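Local coordinates for protein possible galactose mutarotase (Streptomyces platensis subsp. rosaceus, PDB 4RNL) that probably interconverts the alpha and beta anomers of an aldose such as galactose, at residues A[166-171]-A[331-336]; A[200-205]-A[257-262]; A[245-250]-A[272-277]; A[279-284]-A[305-310]. All blocks are in the same frame, centred on the assembly; numbering follows the deposited sequence. Where two conformers were deposited one is given.

Contact 1: residues A[166-171]-A[331-336]; sequences VSCATT and SYRSET
The carbonyl oxygen of Ser-334 gathers three neighbours. Ser-167 N donates to Ser-334 O at 2.8 Å in a nearly straight bond (165°), Val-166 CA brings a C-H to within 3.4 Å of it, and a water held by Ser-167 OG adds a weak bond. Ser-334 N pays back to Ser-167 O, and Ala-169 and Tyr-332 repeat the exchange. The two strands thus run antiparallel within the large sheet of the beta-sandwich of the aldose 1-epimerase family. On the face carrying Val-166, Arg-333 stretches out straight from CG to NE, which lays its guanidinium against the valine: Val-166 CG1 covers one face, 3.9 Å from Arg-333 NH2. NH1 and NH2 of Arg-333 both hold Glu-335 OE1, at 3.0 and 2.9 Å, from the same side of the carboxylate plane, while Arg-164 takes OE2. An alanine in place of Glu-335 would probably leave both arginines without their shared charge partner and let the Arg-333 guanidinium turn away from Val-166. On the other face Ala-169 CB rests 4.0 Å from Tyr-332 CB. CG of Tyr-332 stands anti to its N (chi1 170°), with the ring edge near the Ala-169 amide and OH bonded to Leu-179 N.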
loop_
_atom_site.group_PDB
_atom_site.type_symbol
_atom_site.label_atom_id
_atom_site.label_comp_id
_atom_site.label_asym_id
_atom_site.label_seq_id
_atom_site.Cartn_x
_atom_site.Cartn_y
_atom_site.Cartn_z
ATOM N N VAL A 166 1.312 -11.183 1.462
ATOM C CA VAL A 166 2.554 -11.498 2.178
ATOM C C VAL A 166 3.717 -11.151 1.272
ATOM O O VAL A 166 3.786 -11.644 0.146
ATOM C CB VAL A 166 2.616 -12.994 2.554
ATOM C CG1 VAL A 166 3.929 -13.320 3.294
ATOM C CG2 VAL A 166 1.402 -13.373 3.399
ATOM N N SER A 167 4.620 -10.294 1.747
ATOM C CA SER A 167 5.772 -9.895 0.945
ATOM C C SER A 167 7.033 -10.513 1.545
ATOM O O SER A 167 7.266 -10.400 2.748
ATOM C CB SER A 167 5.890 -8.368 0.892
ATOM O OG SER A 167 4.643 -7.778 0.525
ATOM N N CYS A 168 7.822 -11.194 0.716
ATOM C CA CYS A 168 9.035 -11.868 1.180
ATOM C C CYS A 168 10.220 -11.412 0.339
ATOM O O CYS A 168 10.062 -11.141 -0.856
ATOM C CB CYS A 168 8.886 -13.390 1.062
ATOM S SG CYS A 168 7.651 -14.122 2.173
ATOM N N ALA A 169 11.402 -11.318 0.945
ATOM C CA ALA A 169 12.586 -10.967 0.163
ATOM C C ALA A 169 13.867 -11.496 0.764
ATOM O O ALA A 169 13.967 -11.669 1.976
ATOM C CB ALA A 169 12.692 -9.458 -0.022
ATOM N N THR A 170 14.849 -11.745 -0.099
ATOM C CA THR A 170 16.225 -11.985 0.337
ATOM C C THR A 170 17.131 -11.137 -0.538
ATOM O O THR A 170 16.718 -10.693 -1.609
ATOM C CB THR A 170 16.639 -13.463 0.214
ATOM O OG1 THR A 170 16.516 -13.884 -1.153
ATOM C CG2 THR A 170 15.774 -14.350 1.109
ATOM N N THR A 171 18.363 -10.920 -0.090
ATOM C CA THR A 171 19.288 -10.050 -0.808
ATOM C C THR A 171 20.671 -10.674 -0.875
ATOM O O THR A 171 21.029 -11.470 -0.009
ATOM C CB THR A 171 19.380 -8.669 -0.129
ATOM O OG1 THR A 171 20.162 -7.786 -0.942
ATOM C CG2 THR A 171 20.019 -8.785 1.262
ATOM N N SER A 331 15.904 -13.112 6.037
ATOM C CA SER A 331 14.654 -13.214 5.282
ATOM C C SER A 331 13.716 -12.094 5.697
ATOM O O SER A 331 13.337 -11.990 6.866
ATOM C CB SER A 331 13.993 -14.575 5.529
ATOM O OG SER A 331 12.676 -14.613 5.012
ATOM N N TYR A 332 13.365 -11.234 4.745
ATOM C CA TYR A 332 12.407 -10.162 4.988
ATOM C C TYR A 332 11.019 -10.752 4.815
ATOM O O TYR A 332 10.768 -11.469 3.846
ATOM C CB TYR A 332 12.625 -9.028 3.969
ATOM C CG TYR A 332 11.561 -7.947 3.948
ATOM C CD1 TYR A 332 11.651 -6.839 4.778
ATOM C CD2 TYR A 332 10.485 -8.017 3.074
ATOM C CE1 TYR A 332 10.688 -5.840 4.756
ATOM C CE2 TYR A 332 9.516 -7.023 3.045
ATOM C CZ TYR A 332 9.623 -5.939 3.890
ATOM O OH TYR A 332 8.664 -4.948 3.850
ATOM N N ARG A 333 10.126 -10.473 5.759
ATOM C CA ARG A 333 8.736 -10.911 5.637
ATOM C C ARG A 333 7.803 -9.861 6.205
ATOM O O ARG A 333 7.986 -9.384 7.326
ATOM C CB ARG A 333 8.493 -12.247 6.347
ATOM C CG ARG A 333 7.041 -12.765 6.191
ATOM C CD ARG A 333 6.750 -14.007 7.049
ATOM N NE ARG A 333 5.461 -14.610 6.701
ATOM C CZ ARG A 333 4.295 -14.240 7.227
ATOM N NH1 ARG A 333 4.247 -13.279 8.139
ATOM N NH2 ARG A 333 3.173 -14.830 6.836
ATOM N N SER A 334 6.794 -9.498 5.429
ATOM C CA SER A 334 5.785 -8.572 5.910
ATOM C C SER A 334 4.427 -9.115 5.511
ATOM O O SER A 334 4.284 -9.703 4.441
ATOM C CB SER A 334 6.002 -7.189 5.308
ATOM O OG SER A 334 5.064 -6.282 5.841
ATOM N N GLU A 335 3.430 -8.946 6.369
ATOM C CA GLU A 335 2.119 -9.502 6.076
ATOM C C GLU A 335 1.034 -8.539 6.502
ATOM O O GLU A 335 1.039 -8.042 7.630
ATOM C CB GLU A 335 1.934 -10.855 6.781
ATOM C CG GLU A 335 0.509 -11.422 6.646
ATOM C CD GLU A 335 0.317 -12.743 7.380
ATOM O OE1 GLU A 335 1.225 -13.152 8.128
ATOM O OE2 GLU A 335 -0.754 -13.372 7.216
ATOM N N THR A 336 0.112 -8.273 5.585
ATOM C CA THR A 336 -1.012 -7.394 5.850
ATOM C C THR A 336 -2.293 -8.084 5.369
ATOM O O THR A 336 -2.301 -8.748 4.330
ATOM C CB THR A 336 -0.798 -6.011 5.190
ATOM O OG1 THR A 336 0.360 -5.381 5.779
ATOM C CG2 THR A 336 -2.009 -5.111 5.418
HETATM O O HOH W 1 2.614 -7.450 2.437
#

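Contact 2: residues A[200-205]-A[257-262]; sequences LRLAAS and TVAELY
Strand 199-202 pairs antiparallel with strand 256-262 near one edge of the large sheet, and the pairing carries a surface salt bridge on one face and leucines on the other. Arg-201 and Glu-260 form a hydrogen-bonded pair, the N-H of each donating a hydrogen bond to the other's carbonyl; Arg-201 N lies 2.9 Å from Glu-260 O. Their side chains lie side by side and point the same way. The arginine chain bends at chi3 (72°), and this brings NE within 2.9 Å of Glu-260 OE1, the oxygen sitting in the guanidinium plane. The carboxylate is turned almost square to that plane (89°), so NE meets OE1 from above the carboxylate. A water 3.0 Å from Arg-201 NH2, also at the guanidinium edge, carries the link on to Thr-257 O. A methionine in place of Arg-201 would probably leave the Glu-260 carboxylate without this cationic mate and the water without its donor. Further along, Val-258 and Ala-259 both face Leu-272 of the next strand, a classic beta bulge. Beside it, Val-258 O receives Ala-203 N at 2.8 Å, just where the chain leaves the strand through an inverse gamma turn centred on Ala-203. On the buried face Leu-202 CD2 presses on Ala-259 CB (3.6 Å), and Leu-200 CD1 meets Leu-261 CD1 at 4.2 Å. Leu-279 and Leu-281 of the facing sheet pack against these leucines.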
loop_
_atom_site.group_PDB
_atom_site.type_symbol
_atom_site.label_atom_id
_atom_site.label_comp_id
_atom_site.label_asym_id
_atom_site.label_seq_id
_atom_site.Cartn_x
_atom_site.Cartn_y
_atom_site.Cartn_z
ATOM N N LEU A 200 -12.583 6.032 11.373
ATOM C CA LEU A 200 -11.324 5.304 11.475
ATOM C C LEU A 200 -10.939 5.171 12.933
ATOM O O LEU A 200 -11.023 6.142 13.685
ATOM C CB LEU A 200 -10.211 6.058 10.732
ATOM C CG LEU A 200 -8.806 5.448 10.817
ATOM C CD1 LEU A 200 -8.798 4.059 10.198
ATOM C CD2 LEU A 200 -7.784 6.340 10.140
ATOM N N ARG A 201 -10.540 3.968 13.330
ATOM C CA ARG A 201 -9.871 3.753 14.609
ATOM C C ARG A 201 -8.485 3.184 14.337
ATOM O O ARG A 201 -8.344 2.270 13.527
ATOM C CB ARG A 201 -10.673 2.784 15.492
ATOM C CG ARG A 201 -10.018 2.559 16.862
ATOM C CD ARG A 201 -10.794 1.582 17.750
ATOM N NE ARG A 201 -10.675 0.205 17.275
ATOM C CZ ARG A 201 -9.600 -0.564 17.447
ATOM N NH1 ARG A 201 -8.532 -0.101 18.088
ATOM N NH2 ARG A 201 -9.586 -1.802 16.971
ATOM N N LEU A 202 -7.458 3.724 14.998
ATOM C CA LEU A 202 -6.098 3.201 14.845
ATOM C C LEU A 202 -5.552 2.786 16.187
ATOM O O LEU A 202 -5.725 3.492 17.184
ATOM C CB LEU A 202 -5.149 4.246 14.241
ATOM C CG LEU A 202 -5.472 4.816 12.865
ATOM C CD1 LEU A 202 -4.504 5.956 12.543
ATOM C CD2 LEU A 202 -5.405 3.719 11.798
ATOM N N ALA A 203 -4.880 1.644 16.223
ATOM C CA ALA A 203 -4.209 1.230 17.447
ATOM C C ALA A 203 -2.836 1.886 17.487
ATOM O O ALA A 203 -1.811 1.211 17.384
ATOM C CB ALA A 203 -4.093 -0.284 17.512
ATOM N N ALA A 204 -2.832 3.206 17.640
ATOM C CA ALA A 204 -1.606 4.008 17.593
ATOM C C ALA A 204 -1.690 5.186 18.565
ATOM O O ALA A 204 -2.534 6.076 18.405
ATOM C CB ALA A 204 -1.383 4.526 16.170
ATOM N N SER A 205 -0.835 5.193 19.578
ATOM C CA SER A 205 -0.851 6.283 20.546
ATOM C C SER A 205 0.154 7.364 20.174
ATOM O O SER A 205 0.246 8.395 20.846
ATOM C CB SER A 205 -0.553 5.760 21.953
ATOM O OG SER A 205 0.763 5.249 22.036
ATOM N N THR A 257 -4.792 -6.784 14.296
ATOM C CA THR A 257 -5.625 -5.687 13.794
ATOM C C THR A 257 -5.097 -4.355 14.319
ATOM O O THR A 257 -4.934 -4.185 15.529
ATOM C CB THR A 257 -7.075 -5.856 14.249
ATOM O OG1 THR A 257 -7.577 -7.105 13.753
ATOM C CG2 THR A 257 -7.945 -4.709 13.729
ATOM N N VAL A 258 -4.820 -3.419 13.418
ATOM C CA VAL A 258 -4.262 -2.122 13.820
ATOM C C VAL A 258 -5.139 -0.969 13.356
ATOM O O VAL A 258 -4.967 0.172 13.801
ATOM C CB VAL A 258 -2.845 -1.901 13.256
ATOM C CG1 VAL A 258 -1.865 -2.937 13.833
ATOM C CG2 VAL A 258 -2.871 -1.947 11.726
ATOM N N ALA A 259 -6.083 -1.260 12.467
ATOM C CA ALA A 259 -6.956 -0.214 11.952
ATOM C C ALA A 259 -8.326 -0.775 11.657
ATOM O O ALA A 259 -8.450 -1.890 11.141
ATOM C CB ALA A 259 -6.364 0.411 10.698
ATOM N N GLU A 260 -9.355 0.003 11.978
ATOM C CA GLU A 260 -10.727 -0.347 11.608
ATOM C C GLU A 260 -11.348 0.846 10.924
ATOM O O GLU A 260 -11.429 1.927 11.511
ATOM C CB GLU A 260 -11.544 -0.730 12.851
ATOM C CG GLU A 260 -11.084 -2.047 13.493
ATOM C CD GLU A 260 -11.753 -2.317 14.826
ATOM O OE1 GLU A 260 -12.314 -1.369 15.414
ATOM O OE2 GLU A 260 -11.720 -3.479 15.287
ATOM N N LEU A 261 -11.772 0.649 9.678
ATOM C CA LEU A 261 -12.366 1.714 8.886
ATOM C C LEU A 261 -13.816 1.319 8.610
ATOM O O LEU A 261 -14.116 0.132 8.381
ATOM C CB LEU A 261 -11.594 1.840 7.570
ATOM C CG LEU A 261 -11.962 2.933 6.569
ATOM C CD1 LEU A 261 -11.668 4.338 7.096
ATOM C CD2 LEU A 261 -11.187 2.677 5.277
ATOM N N TYR A 262 -14.716 2.294 8.652
ATOM C CA TYR A 262 -16.137 1.995 8.526
ATOM C C TYR A 262 -16.889 3.099 7.801
ATOM O O TYR A 262 -16.695 4.284 8.085
ATOM C CB TYR A 262 -16.745 1.771 9.920
ATOM C CG TYR A 262 -18.250 1.590 9.924
ATOM C CD1 TYR A 262 -18.840 0.507 9.283
ATOM C CD2 TYR A 262 -19.075 2.484 10.593
ATOM C CE1 TYR A 262 -20.220 0.333 9.286
ATOM C CE2 TYR A 262 -20.460 2.317 10.604
ATOM C CZ TYR A 262 -21.024 1.237 9.946
ATOM O OH TYR A 262 -22.404 1.062 9.950
HETATM O O HOH W 2 -7.051 -3.403 17.451
#

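Contact 3: residues A[245-250]-A[272-277]; sequences FALDGG and LATTEP
This is a buried loop-to-loop contact where the two sheets of the sandwich meet: the type II turn Leu-247 to Gly-250, following strand 242-246, sits against the link from Thr-274 to Pro-277. A single direct hydrogen bond joins them, Leu-247 N to Pro-277 O at 2.8 Å, with the donor tilted 29° from the carbonyl plane. Pro-277 O also accepts from a water that donates to Leu-247 O, giving that oxygen two donors. The Leu-247 side chain lies over the link. With CG anti to its carbonyl carbon (chi1 -57°), it sends CD1 to 3.5 Å from Glu-276 O and 4.0 Å from Thr-274 CG2. Where the turn closes, Gly-250 C lies 3.6 Å from Pro-277 CB, and the CA-H of Pro-277 leans on Gly-250 O. The positive phi of Gly-250 (63°) favours glycine there. The link has its own brace: Glu-276 N donates to Thr-274 OG1 at 3.1 Å, an ST turn, and that hydroxyl also bonds Thr-336 OG1. Arg-256 reaches Thr-274 O, Glu-276 O and Asp-248 O. Around this junction, strand 242-246 runs beside 278-282 in one sheet, while strand 268-274 lies between 256-262 and 332-342 in the other.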
loop_
_atom_site.group_PDB
_atom_site.type_symbol
_atom_site.label_atom_id
_atom_site.label_comp_id
_atom_site.label_asym_id
_atom_site.label_seq_id
_atom_site.Cartn_x
_atom_site.Cartn_y
_atom_site.Cartn_z
ATOM N N PHE A 245 1.741 6.780 11.400
ATOM C CA PHE A 245 1.422 6.482 12.793
ATOM C C PHE A 245 2.327 5.363 13.315
ATOM O O PHE A 245 2.581 4.386 12.617
ATOM C CB PHE A 245 -0.062 6.096 12.915
ATOM C CG PHE A 245 -0.994 7.243 12.648
ATOM C CD1 PHE A 245 -1.297 7.621 11.344
ATOM C CD2 PHE A 245 -1.515 7.985 13.701
ATOM C CE1 PHE A 245 -2.126 8.698 11.088
ATOM C CE2 PHE A 245 -2.351 9.066 13.453
ATOM C CZ PHE A 245 -2.652 9.429 12.155
ATOM N N ALA A 246 2.828 5.523 14.539
ATOM C CA ALA A 246 3.607 4.480 15.195
ATOM C C ALA A 246 2.633 3.524 15.880
ATOM O O ALA A 246 2.071 3.831 16.934
ATOM C CB ALA A 246 4.572 5.102 16.216
ATOM N N LEU A 247 2.422 2.367 15.271
ATOM C CA LEU A 247 1.451 1.413 15.785
ATOM C C LEU A 247 1.888 0.856 17.126
ATOM O O LEU A 247 3.063 0.529 17.317
ATOM C CB LEU A 247 1.277 0.271 14.776
ATOM C CG LEU A 247 0.841 0.777 13.403
ATOM C CD1 LEU A 247 0.755 -0.375 12.403
ATOM C CD2 LEU A 247 -0.502 1.481 13.523
ATOM N N ASP A 248 0.952 0.754 18.065
ATOM C CA ASP A 248 1.274 0.185 19.373
ATOM C C ASP A 248 1.798 -1.245 19.216
ATOM O O ASP A 248 1.220 -2.051 18.482
ATOM C CB ASP A 248 0.045 0.209 20.292
ATOM C CG ASP A 248 -0.463 1.626 20.550
ATOM O OD1 ASP A 248 0.332 2.587 20.428
ATOM O OD2 ASP A 248 -1.654 1.779 20.881
ATOM N N GLY A 249 2.908 -1.547 19.880
ATOM C CA GLY A 249 3.491 -2.875 19.807
ATOM C C GLY A 249 4.616 -2.983 18.798
ATOM O O GLY A 249 5.359 -3.966 18.804
ATOM N N GLY A 250 4.747 -1.984 17.926
ATOM C CA GLY A 250 5.837 -1.963 16.960
ATOM C C GLY A 250 5.831 -3.113 15.964
ATOM O O GLY A 250 4.775 -3.505 15.479
ATOM N N LEU A 272 -7.927 -3.953 9.287
ATOM C CA LEU A 272 -6.611 -4.081 8.672
ATOM C C LEU A 272 -5.647 -4.630 9.713
ATOM O O LEU A 272 -5.460 -4.014 10.771
ATOM C CB LEU A 272 -6.122 -2.692 8.219
ATOM C CG LEU A 272 -4.848 -2.633 7.368
ATOM C CD1 LEU A 272 -5.048 -3.399 6.080
ATOM C CD2 LEU A 272 -4.425 -1.202 7.057
ATOM N N ALA A 273 -5.039 -5.778 9.419
ATOM C CA ALA A 273 -4.080 -6.399 10.338
ATOM C C ALA A 273 -2.711 -6.439 9.687
ATOM O O ALA A 273 -2.605 -6.626 8.472
ATOM C CB ALA A 273 -4.532 -7.790 10.724
ATOM N N THR A 274 -1.656 -6.259 10.484
ATOM C CA THR A 274 -0.317 -6.214 9.912
ATOM C C THR A 274 0.766 -6.590 10.905
ATOM O O THR A 274 0.570 -6.528 12.119
ATOM C CB THR A 274 -0.000 -4.816 9.321
ATOM O OG1 THR A 274 1.201 -4.877 8.540
ATOM C CG2 THR A 274 0.170 -3.771 10.429
ATOM N N THR A 275 1.915 -6.985 10.364
ATOM C CA THR A 275 3.125 -7.220 11.142
ATOM C C THR A 275 3.927 -5.924 11.294
ATOM O O THR A 275 4.831 -5.828 12.127
ATOM C CB THR A 275 4.018 -8.232 10.422
ATOM O OG1 THR A 275 4.199 -7.800 9.068
ATOM C CG2 THR A 275 3.368 -9.619 10.424
ATOM N N GLU A 276 3.603 -4.931 10.471
ATOM C CA GLU A 276 4.388 -3.689 10.396
ATOM C C GLU A 276 4.259 -2.800 11.630
ATOM O O GLU A 276 3.240 -2.838 12.329
ATOM C CB GLU A 276 3.956 -2.892 9.155
ATOM C CG GLU A 276 4.342 -3.552 7.837
ATOM C CD GLU A 276 5.835 -3.468 7.555
ATOM O OE1 GLU A 276 6.477 -2.487 7.985
ATOM O OE2 GLU A 276 6.378 -4.386 6.903
ATOM N N PRO A 277 5.278 -1.962 11.884
ATOM C CA PRO A 277 5.244 -1.043 13.026
ATOM C C PRO A 277 4.590 0.303 12.710
ATOM O O PRO A 277 4.322 1.109 13.615
ATOM C CB PRO A 277 6.729 -0.812 13.304
ATOM C CG PRO A 277 7.359 -0.865 11.914
ATOM C CD PRO A 277 6.591 -1.951 11.203
HETATM O O HOH W 3 5.506 1.350 16.180
#

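Contact 4: residues A[279-284]-A[305-310]; sequences LQLYTA and LALETQ
Gln-280 leaves its strand with CB lying 3.5 Å from Gln-310 NE2 and 4.1 Å from Glu-308 CB. CG, anti to the backbone N (chi1 -168°), comes to 4.0 Å from Glu-308 OE2; the chain then bends at chi2, turning OE1 back toward Gln-310. There Gln-310 NE2 donates to Gln-280 OE1 at 2.8 Å, in the carbonyl plane and on a lone pair, although the bond is bent (135°) and the two amide planes stand 60° apart. Beyond the segments Gln-280 NE2 goes to Asp-242 OD1 and Gln-310 NE2 also to Asn-244 OD1, so both amides are fixed in rotation. The two strands belong to the smaller antiparallel sheet of the sandwich, where Gln-280 pairs with Glu-308 and Tyr-282 with Ala-306 through mutual backbone bonds. Glu-308 OE2 binds a glycerol from the crystal, consistent with this polar face lining the sugar pocket of the family. Leucines dominate the opposite face, with Thr-309 at its end: Leu-307 CD2 is wedged against Leu-281 CD1 at 3.5 Å, tighter than usual, and touches Leu-279 CD2 at 3.9 Å. Further along, Thr-283 CG2 meets Leu-305 CD2 at 3.8 Å, while the Tyr-282 ring carries the backbone N of Ala-284 over the centre of one face.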
loop_
_atom_site.group_PDB
_atom_site.type_symbol
_atom_site.label_atom_id
_atom_site.label_comp_id
_atom_site.label_asym_id
_atom_site.label_seq_id
_atom_site.Cartn_x
_atom_site.Cartn_y
_atom_site.Cartn_z
ATOM N N LEU A 279 1.989 2.910 9.962
ATOM C CA LEU A 279 0.905 3.013 9.003
ATOM C C LEU A 279 0.872 4.432 8.475
ATOM O O LEU A 279 0.765 5.379 9.247
ATOM C CB LEU A 279 -0.426 2.640 9.670
ATOM C CG LEU A 279 -1.717 2.684 8.843
ATOM C CD1 LEU A 279 -2.718 1.676 9.389
ATOM C CD2 LEU A 279 -2.349 4.058 8.912
ATOM N N GLN A 280 0.955 4.580 7.158
ATOM C CA GLN A 280 0.793 5.890 6.545
ATOM C C GLN A 280 -0.685 6.087 6.238
ATOM O O GLN A 280 -1.291 5.266 5.562
ATOM C CB GLN A 280 1.595 5.974 5.241
ATOM C CG GLN A 280 1.723 7.387 4.673
ATOM C CD GLN A 280 2.785 8.199 5.379
ATOM O OE1 GLN A 280 3.586 7.656 6.152
ATOM N NE2 GLN A 280 2.795 9.507 5.134
ATOM N N LEU A 281 -1.266 7.169 6.740
ATOM C CA LEU A 281 -2.642 7.512 6.409
ATOM C C LEU A 281 -2.556 8.634 5.386
ATOM O O LEU A 281 -1.973 9.669 5.663
ATOM C CB LEU A 281 -3.378 7.997 7.664
ATOM C CG LEU A 281 -4.769 8.596 7.453
ATOM C CD1 LEU A 281 -5.669 7.598 6.763
ATOM C CD2 LEU A 281 -5.373 9.025 8.788
ATOM N N TYR A 282 -3.096 8.422 4.193
ATOM C CA TYR A 282 -3.049 9.461 3.171
ATOM C C TYR A 282 -4.433 9.664 2.588
ATOM O O TYR A 282 -5.062 8.720 2.119
ATOM C CB TYR A 282 -2.033 9.121 2.069
ATOM C CG TYR A 282 -2.011 10.163 0.974
ATOM C CD1 TYR A 282 -1.847 11.510 1.278
ATOM C CD2 TYR A 282 -2.169 9.802 -0.361
ATOM C CE1 TYR A 282 -1.845 12.482 0.276
ATOM C CE2 TYR A 282 -2.162 10.756 -1.370
ATOM C CZ TYR A 282 -1.998 12.090 -1.044
ATOM O OH TYR A 282 -1.997 13.032 -2.042
ATOM N N THR A 283 -4.910 10.900 2.629
ATOM C CA THR A 283 -6.282 11.186 2.224
ATOM C C THR A 283 -6.430 11.695 0.790
ATOM O O THR A 283 -7.431 12.323 0.470
ATOM C CB THR A 283 -6.959 12.177 3.197
ATOM O OG1 THR A 283 -6.113 13.326 3.371
ATOM C CG2 THR A 283 -7.167 11.514 4.550
ATOM N N ALA A 284 -5.445 11.427 -0.064
ATOM C CA ALA A 284 -5.581 11.662 -1.514
ATOM C C ALA A 284 -5.894 13.104 -1.876
ATOM O O ALA A 284 -6.738 13.379 -2.742
ATOM C CB ALA A 284 -6.650 10.723 -2.122
ATOM N N LEU A 305 -9.092 6.562 0.710
ATOM C CA LEU A 305 -8.107 6.681 1.784
ATOM C C LEU A 305 -7.099 5.575 1.630
ATOM O O LEU A 305 -7.476 4.412 1.468
ATOM C CB LEU A 305 -8.783 6.521 3.147
ATOM C CG LEU A 305 -10.024 7.381 3.350
ATOM C CD1 LEU A 305 -10.748 6.984 4.627
ATOM C CD2 LEU A 305 -9.624 8.849 3.378
ATOM N N ALA A 306 -5.817 5.921 1.678
ATOM C CA ALA A 306 -4.783 4.892 1.651
ATOM C C ALA A 306 -4.286 4.641 3.067
ATOM O O ALA A 306 -3.913 5.577 3.779
ATOM C CB ALA A 306 -3.621 5.301 0.739
ATOM N N LEU A 307 -4.297 3.373 3.475
ATOM C CA LEU A 307 -3.729 2.962 4.754
ATOM C C LEU A 307 -2.580 2.026 4.433
ATOM O O LEU A 307 -2.791 0.844 4.189
ATOM C CB LEU A 307 -4.776 2.230 5.595
ATOM C CG LEU A 307 -6.034 3.031 5.936
ATOM C CD1 LEU A 307 -7.109 2.134 6.542
ATOM C CD2 LEU A 307 -5.687 4.125 6.895
ATOM N N GLU A 308 -1.368 2.564 4.399
ATOM C CA GLU A 308 -0.209 1.800 3.951
ATOM C C GLU A 308 0.615 1.337 5.132
ATOM O O GLU A 308 1.232 2.152 5.828
ATOM C CB GLU A 308 0.672 2.658 3.039
ATOM C CG GLU A 308 -0.112 3.449 2.009
ATOM C CD GLU A 308 0.633 4.682 1.551
ATOM O OE1 GLU A 308 1.850 4.576 1.322
ATOM O OE2 GLU A 308 0.008 5.757 1.443
ATOM N N THR A 309 0.646 0.029 5.349
ATOM C CA THR A 309 1.431 -0.524 6.452
ATOM C C THR A 309 2.886 -0.541 6.025
ATOM O O THR A 309 3.207 -0.932 4.902
ATOM C CB THR A 309 0.952 -1.931 6.801
ATOM O OG1 THR A 309 1.023 -2.742 5.629
ATOM C CG2 THR A 309 -0.513 -1.893 7.274
ATOM N N GLN A 310 3.778 -0.117 6.919
ATOM C CA GLN A 310 5.137 0.184 6.495
ATOM C C GLN A 310 6.066 0.364 7.684
ATOM O O GLN A 310 5.619 0.448 8.833
ATOM C CB GLN A 310 5.104 1.492 5.699
ATOM C CG GLN A 310 4.612 2.662 6.561
ATOM C CD GLN A 310 4.750 3.997 5.878
ATOM O OE1 GLN A 310 4.944 4.064 4.665
ATOM N NE2 GLN A 310 4.662 5.080 6.657
#

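In the fold
Contacts 1 and 2 both pair strands of the large sheet, their centres about 23 Å apart; contact 4 pairs two strands of the smaller sheet, about 7 Å from the centre of the chain. Contact 3 joins the loops between the sheets, about 10 Å from contact 2 and 12 Å from contact 4, centre to centre. Along the chain the segments of contacts 2 and 3 alternate, contact 4 follows, and contact 1 encloses them all by bringing strand 332-342 back to strand 162-171. Leucines of contacts 2 and 4 meet between the sheets, and Thr-336 of contact 1 bonds Thr-309 of contact 4, so the two sheets pack as one sandwich, with the probable sugar pocket on the polar face of contact 4, away from those leucines.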